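Local coordinates for protein C-domain type II peptide synthetase (Streptomyces globisporus, PDB 4ZXW) that belongs to the condensation-domain family of type II peptide synthetases, with the two-lobed fold of the CoA-dependent acyltransferase clan, at residues A243-A248 / Q397-E402; P44-V49 / G403-D408. All coordinates share one frame; numbering follows the deposited sequence.

Contact 1: residues A243-A248 / Q397-E402; sequences AWQRFA and QLSQAE. With GLC (alpha-D-glucopyranose), chain C.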
# COMPACT_ATOMS: atom_id res chain seq x y z
N ALA A 243 -0.34 14.53 0.71
CA ALA A 243 0.76 14.65 1.66
C ALA A 243 0.84 13.38 2.50
O ALA A 243 -0.16 12.68 2.70
CB ALA A 243 0.58 15.86 2.57
N TRP A 244 2.04 13.10 3.01
CA TRP A 244 2.32 11.86 3.74
C TRP A 244 3.09 12.23 4.97
O TRP A 244 4.18 12.77 4.86
CB TRP A 244 3.15 10.90 2.90
CG TRP A 244 2.40 10.40 1.71
CD1 TRP A 244 2.34 10.99 0.50
CD2 TRP A 244 1.59 9.22 1.62
NE1 TRP A 244 1.56 10.24 -0.36
CE2 TRP A 244 1.09 9.15 0.31
CE3 TRP A 244 1.24 8.22 2.52
CZ2 TRP A 244 0.27 8.12 -0.12
CZ3 TRP A 244 0.43 7.20 2.09
CH2 TRP A 244 -0.05 7.16 0.77
N GLN A 245 2.48 12.02 6.13
CA GLN A 245 3.17 12.26 7.37
C GLN A 245 3.67 10.90 7.85
O GLN A 245 2.89 9.94 7.99
CB GLN A 245 2.27 12.94 8.40
CG GLN A 245 2.16 14.44 8.16
CD GLN A 245 1.41 15.20 9.25
OE1 GLN A 245 1.53 14.92 10.46
NE2 GLN A 245 0.64 16.20 8.82
N ARG A 246 4.98 10.81 8.04
CA ARG A 246 5.61 9.51 8.22
C ARG A 246 6.00 9.42 9.67
O ARG A 246 6.25 10.43 10.31
CB ARG A 246 6.81 9.37 7.28
CG ARG A 246 6.36 9.53 5.82
CD ARG A 246 7.21 8.74 4.87
NE ARG A 246 6.58 8.67 3.55
CZ ARG A 246 6.80 9.54 2.56
NH1 ARG A 246 7.63 10.54 2.72
NH2 ARG A 246 6.17 9.39 1.41
N PHE A 247 5.98 8.21 10.21
CA PHE A 247 6.34 8.00 11.61
C PHE A 247 6.83 6.59 11.82
O PHE A 247 6.53 5.69 11.03
CB PHE A 247 5.17 8.26 12.54
CG PHE A 247 3.97 7.42 12.24
CD1 PHE A 247 3.07 7.80 11.25
CD2 PHE A 247 3.73 6.25 12.94
CE1 PHE A 247 1.94 7.03 10.97
CE2 PHE A 247 2.63 5.49 12.65
CZ PHE A 247 1.73 5.88 11.65
N ALA A 248 7.59 6.40 12.89
CA ALA A 248 7.96 5.09 13.36
C ALA A 248 7.38 4.92 14.75
O ALA A 248 7.45 5.83 15.59
CB ALA A 248 9.48 4.90 13.38
N GLN A 397 11.47 8.66 8.00
CA GLN A 397 10.92 9.58 8.96
C GLN A 397 10.70 10.95 8.36
O GLN A 397 10.07 11.80 8.97
CB GLN A 397 11.82 9.60 10.18
CG GLN A 397 11.51 8.34 11.04
CD GLN A 397 12.50 8.11 12.13
OE1 GLN A 397 12.33 8.59 13.24
NE2 GLN A 397 13.57 7.38 11.81
N LEU A 398 11.15 11.13 7.13
CA LEU A 398 10.97 12.39 6.45
C LEU A 398 9.59 12.39 5.81
O LEU A 398 9.28 11.57 4.96
CB LEU A 398 12.04 12.59 5.41
CG LEU A 398 12.41 14.01 5.04
CD1 LEU A 398 13.07 14.67 6.21
CD2 LEU A 398 13.36 13.94 3.86
N SER A 399 8.77 13.32 6.24
CA SER A 399 7.46 13.44 5.68
C SER A 399 7.50 14.20 4.33
O SER A 399 8.53 14.70 3.86
CB SER A 399 6.55 14.11 6.68
OG SER A 399 6.45 13.31 7.83
N GLN A 400 6.34 14.28 3.70
CA GLN A 400 6.29 14.69 2.32
C GLN A 400 5.02 15.45 2.00
O GLN A 400 3.92 14.97 2.26
CB GLN A 400 6.40 13.46 1.43
CG GLN A 400 6.26 13.76 -0.01
CD GLN A 400 6.99 12.78 -0.87
OE1 GLN A 400 7.33 11.65 -0.46
NE2 GLN A 400 7.26 13.19 -2.07
N ALA A 401 5.20 16.61 1.38
CA ALA A 401 4.13 17.55 1.11
C ALA A 401 3.32 17.18 -0.11
O ALA A 401 2.12 17.46 -0.18
CB ALA A 401 4.71 18.93 0.93
N GLU A 402 3.96 16.58 -1.09
CA GLU A 402 3.25 16.25 -2.31
C GLU A 402 3.82 15.01 -2.94
O GLU A 402 4.72 15.07 -3.77
CB GLU A 402 3.28 17.43 -3.29
CG GLU A 402 2.22 17.31 -4.37
CD GLU A 402 1.72 18.66 -4.85
OE1 GLU A 402 0.86 19.27 -4.17
OE2 GLU A 402 2.19 19.13 -5.91
C1 GLC C . 5.21 2.29 1.19
C2 GLC C . 5.44 2.67 -0.27
C3 GLC C . 4.77 3.98 -0.67
C4 GLC C . 3.31 3.92 -0.28
C5 GLC C . 3.16 3.55 1.21
C6 GLC C . 1.67 3.45 1.55
O2 GLC C . 6.83 2.81 -0.50
O3 GLC C . 4.88 4.11 -2.09
O4 GLC C . 2.70 5.19 -0.55
O5 GLC C . 3.83 2.31 1.51
O6 GLC C . 1.13 2.31 0.88
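Gln-397 brings the loop alongside strand 242-249, its backbone passing that of Arg-246, while Glu-118 takes its N-H and also that of Leu-398. The first hydrogen bond across the contact is made by the carbonyl of Leu-398, which meets Arg-246 NH1 at 3.0 Å (NH1 to Leu-398 O) and lies in the plane of the guanidinium. Ser-399 then does with a side chain what backbone pairing would otherwise do: its OG accepts the N-H of Arg-246, OG to N 2.9 Å, in a nearly straight bond (170° at the hydrogen).

At Gln-400 true pairing appears, a single antiparallel hydrogen-bonded pair with Trp-244. Trp-244 N reaches Gln-400 O at 2.8 Å, and Gln-400 N returns to Trp-244 O at 2.9 Å. With CG anti to its own backbone N (chi1 176°), Gln-400 extends beside Arg-246 in the same direction, amide and guanidinium planes 71° apart. Its OE1 takes NH2 of Arg-246 at 3.2 Å, with a weak second bond from NH1. CB of Trp-244 lies over one guanidinium face near its rim, 3.6 Å above the plane, while the hydrogen bonds are made at the edge; Glu-125 adds a salt bridge to NH2. At Ala-401 the carbonyl O comes 3.5 Å from Ala-243 CB. Farther out, the Trp-244 indole points NE1 at Ser-404 O and turns a face to the glucopyranose.

The contact thus lines the outer edge of the C-terminal lobe's sheet, adding one bridge and no further strand. Strand 422-429 pairs with one side of strand 242-249 and this loop follows the other; helix 110-126 packs against Trp-244, Arg-246, Leu-398 and Gln-400, while helix 435-454 meets Gln-245 and Phe-247.

Contact 2: residues P44-V49 / G403-D408; sequences PMYHIV and GSDIPD. With GLC (alpha-D-glucopyranose), chain C; 4T7 ((1R)-1-(naphthalen-2-yl)ethane-1,2-diol), chain E.
The N-H of Asp-405 approaches the carbonyl of Met-45 from above its plane, 50° out of it and so not on a lone pair, yet the bond is short and straight: Asp-405 N to Met-45 O is 2.8 Å, with 169° at the hydrogen. The same oxygen is shared. It takes a weak bond from His-47 N, closing an inverse gamma turn centred on Tyr-46, receives a CA-H contact from Ser-404, and sits over the centre of the His-47 imidazole, 3.4 Å above the ring. Residues 44-46 thus form the turn that leads into strand 47-55.

At the ring's edge, near its plane, His-47 ND1 and Ser-404 OG share a hydrogen bond of 3.0 Å. The bent side chain of Met-45 curls back so that its CE lies 3.3 Å from Gly-403 O. Tyr-46, its CG anti to the backbone N (chi1 -176°), presents a ring edge to the loop: CD1 is 3.5 Å from Asp-405 O, and CE1 lies obliquely against Pro-407 CD at 3.8 Å. The ring also stacks on His-157, and its OH comes 3.6 Å from CAE of the bound naphthyl diol, which Ile-406 and Pro-407 touch as well. Beyond the turn, Val-49 N gives a hydrogen bond to O3 of the glucopyranose, 3.0 Å.

OD1 of Asp-405 makes its salt bridge with Lys-240, outside the two segments. This buried contact therefore rests on one shared carbonyl and the imidazole-hydroxyl hydrogen bond, the ring's rotation being fixed by Ser-404 at ND1 and, weakly, by Thr-127 O at NE2.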
# COMPACT_ATOMS: atom_id res chain seq x y z
N PRO A 44 -0.50 10.41 -13.26
CA PRO A 44 0.94 10.10 -13.13
C PRO A 44 1.47 10.15 -11.71
O PRO A 44 2.62 9.79 -11.52
CB PRO A 44 1.62 11.18 -13.97
CG PRO A 44 0.64 12.34 -14.00
CD PRO A 44 -0.74 11.81 -13.69
N MET A 45 0.68 10.59 -10.74
CA MET A 45 1.14 10.56 -9.35
C MET A 45 0.69 9.33 -8.58
O MET A 45 1.06 9.17 -7.41
CB MET A 45 0.69 11.83 -8.61
CG MET A 45 1.33 13.10 -9.19
SD MET A 45 3.14 13.08 -9.13
CE MET A 45 3.38 13.16 -7.34
N TYR A 46 -0.05 8.43 -9.22
CA TYR A 46 -0.54 7.24 -8.51
C TYR A 46 0.53 6.15 -8.69
O TYR A 46 0.43 5.25 -9.53
CB TYR A 46 -1.92 6.80 -9.02
CG TYR A 46 -2.50 5.64 -8.26
CD1 TYR A 46 -2.94 5.80 -6.94
CD2 TYR A 46 -2.63 4.38 -8.83
CE1 TYR A 46 -3.45 4.76 -6.22
CE2 TYR A 46 -3.20 3.30 -8.07
CZ TYR A 46 -3.60 3.51 -6.78
OH TYR A 46 -4.13 2.47 -5.98
N HIS A 47 1.57 6.25 -7.90
CA HIS A 47 2.68 5.31 -8.01
C HIS A 47 3.07 4.79 -6.63
O HIS A 47 2.57 5.28 -5.61
CB HIS A 47 3.90 5.94 -8.71
CG HIS A 47 4.18 7.37 -8.30
ND1 HIS A 47 4.27 7.76 -6.99
CD2 HIS A 47 4.40 8.48 -9.04
CE1 HIS A 47 4.53 9.06 -6.93
NE2 HIS A 47 4.61 9.52 -8.16
N ILE A 48 3.96 3.81 -6.62
CA ILE A 48 4.43 3.18 -5.39
C ILE A 48 5.95 3.12 -5.53
O ILE A 48 6.46 2.88 -6.64
CB ILE A 48 3.78 1.80 -5.19
CG1 ILE A 48 4.29 1.13 -3.92
CG2 ILE A 48 4.04 0.91 -6.41
CD1 ILE A 48 3.52 -0.13 -3.54
N VAL A 49 6.68 3.41 -4.44
CA VAL A 49 8.14 3.30 -4.42
C VAL A 49 8.63 2.19 -3.48
O VAL A 49 7.96 1.81 -2.53
CB VAL A 49 8.79 4.64 -3.99
CG1 VAL A 49 8.35 5.73 -4.90
CG2 VAL A 49 8.42 4.99 -2.57
N GLY A 403 3.26 13.87 -2.55
CA GLY A 403 3.81 12.58 -2.92
C GLY A 403 2.83 11.76 -3.72
O GLY A 403 2.02 12.31 -4.49
N SER A 404 2.88 10.45 -3.53
CA SER A 404 2.00 9.54 -4.26
C SER A 404 0.56 9.88 -4.00
O SER A 404 0.19 10.22 -2.88
CB SER A 404 2.23 8.10 -3.88
OG SER A 404 3.56 7.73 -4.10
N ASP A 405 -0.23 9.80 -5.06
CA ASP A 405 -1.62 10.14 -4.99
C ASP A 405 -2.45 9.17 -4.15
O ASP A 405 -2.30 7.96 -4.27
CB ASP A 405 -2.19 10.18 -6.40
CG ASP A 405 -3.62 10.67 -6.43
OD1 ASP A 405 -3.82 11.91 -6.52
OD2 ASP A 405 -4.53 9.82 -6.38
N ILE A 406 -3.32 9.70 -3.29
CA ILE A 406 -4.44 8.92 -2.75
C ILE A 406 -5.70 9.35 -3.49
O ILE A 406 -6.12 10.52 -3.41
CB ILE A 406 -4.60 9.10 -1.23
CG1 ILE A 406 -3.51 8.32 -0.49
CG2 ILE A 406 -5.95 8.53 -0.75
CD1 ILE A 406 -3.30 8.83 0.94
N PRO A 407 -6.31 8.43 -4.25
CA PRO A 407 -7.41 8.84 -5.12
C PRO A 407 -8.45 9.76 -4.47
O PRO A 407 -8.81 10.77 -5.06
CB PRO A 407 -8.03 7.49 -5.53
CG PRO A 407 -6.87 6.60 -5.62
CD PRO A 407 -5.94 7.02 -4.49
N ASP A 408 -8.91 9.45 -3.27
CA ASP A 408 -9.98 10.27 -2.69
C ASP A 408 -10.27 9.77 -1.27
O ASP A 408 -11.25 9.06 -1.03
CB ASP A 408 -11.25 10.20 -3.57
CG ASP A 408 -12.22 11.37 -3.34
OD1 ASP A 408 -12.40 11.80 -2.17
OD2 ASP A 408 -12.79 11.86 -4.36
C1 GLC C . 5.21 2.29 1.19
C2 GLC C . 5.44 2.67 -0.27
C3 GLC C . 4.77 3.98 -0.67
C4 GLC C . 3.31 3.92 -0.28
C5 GLC C . 3.16 3.55 1.21
C6 GLC C . 1.67 3.45 1.55
O2 GLC C . 6.83 2.81 -0.50
O3 GLC C . 4.88 4.11 -2.09
O4 GLC C . 2.70 5.19 -0.55
O5 GLC C . 3.83 2.31 1.51
O6 GLC C . 1.13 2.31 0.88
CAI 4T7 E . -5.94 4.28 -1.17
CAM 4T7 E . -7.26 4.73 -1.08
CAG 4T7 E . -7.69 5.44 0.04
CAD 4T7 E . -9.01 5.92 0.12
CAC 4T7 E . -9.90 5.71 -0.94
CAF 4T7 E . -9.47 5.01 -2.07
CAL 4T7 E . -8.14 4.54 -2.15
CAH 4T7 E . -7.69 3.84 -3.27
CAE 4T7 E . -6.39 3.37 -3.32
CAK 4T7 E . -5.47 3.59 -2.29
CAN 4T7 E . -4.11 3.07 -2.40
OAB 4T7 E . -3.08 3.98 -1.92
CAJ 4T7 E . -3.92 1.74 -1.65
OAA 4T7 E . -2.56 1.26 -1.79

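Contacts 1 and 2 use consecutive halves of 397-408, in the loop that runs from strand 388-392 in the N-terminal lobe's sheet to strand 410-416 in the other. The first half lies on strand 242-249, the second on the turn that leads into strand 47-55, and the contact centres are about 14 Å apart. Trp-244 bridges them: its NE1 probably hydrogen-bonds Ser-404 O at 2.9 Å, and its CH2 packs on Ile-406 CD1 at 3.7 Å. Both contacts touch the glucopyranose. At the nearest atoms, the Arg-246 side chain is about 3 Å from the fructofuranose, and that of Trp-244 about 5 Å from the naphthyl diol, which hydrogen-bonds His-157.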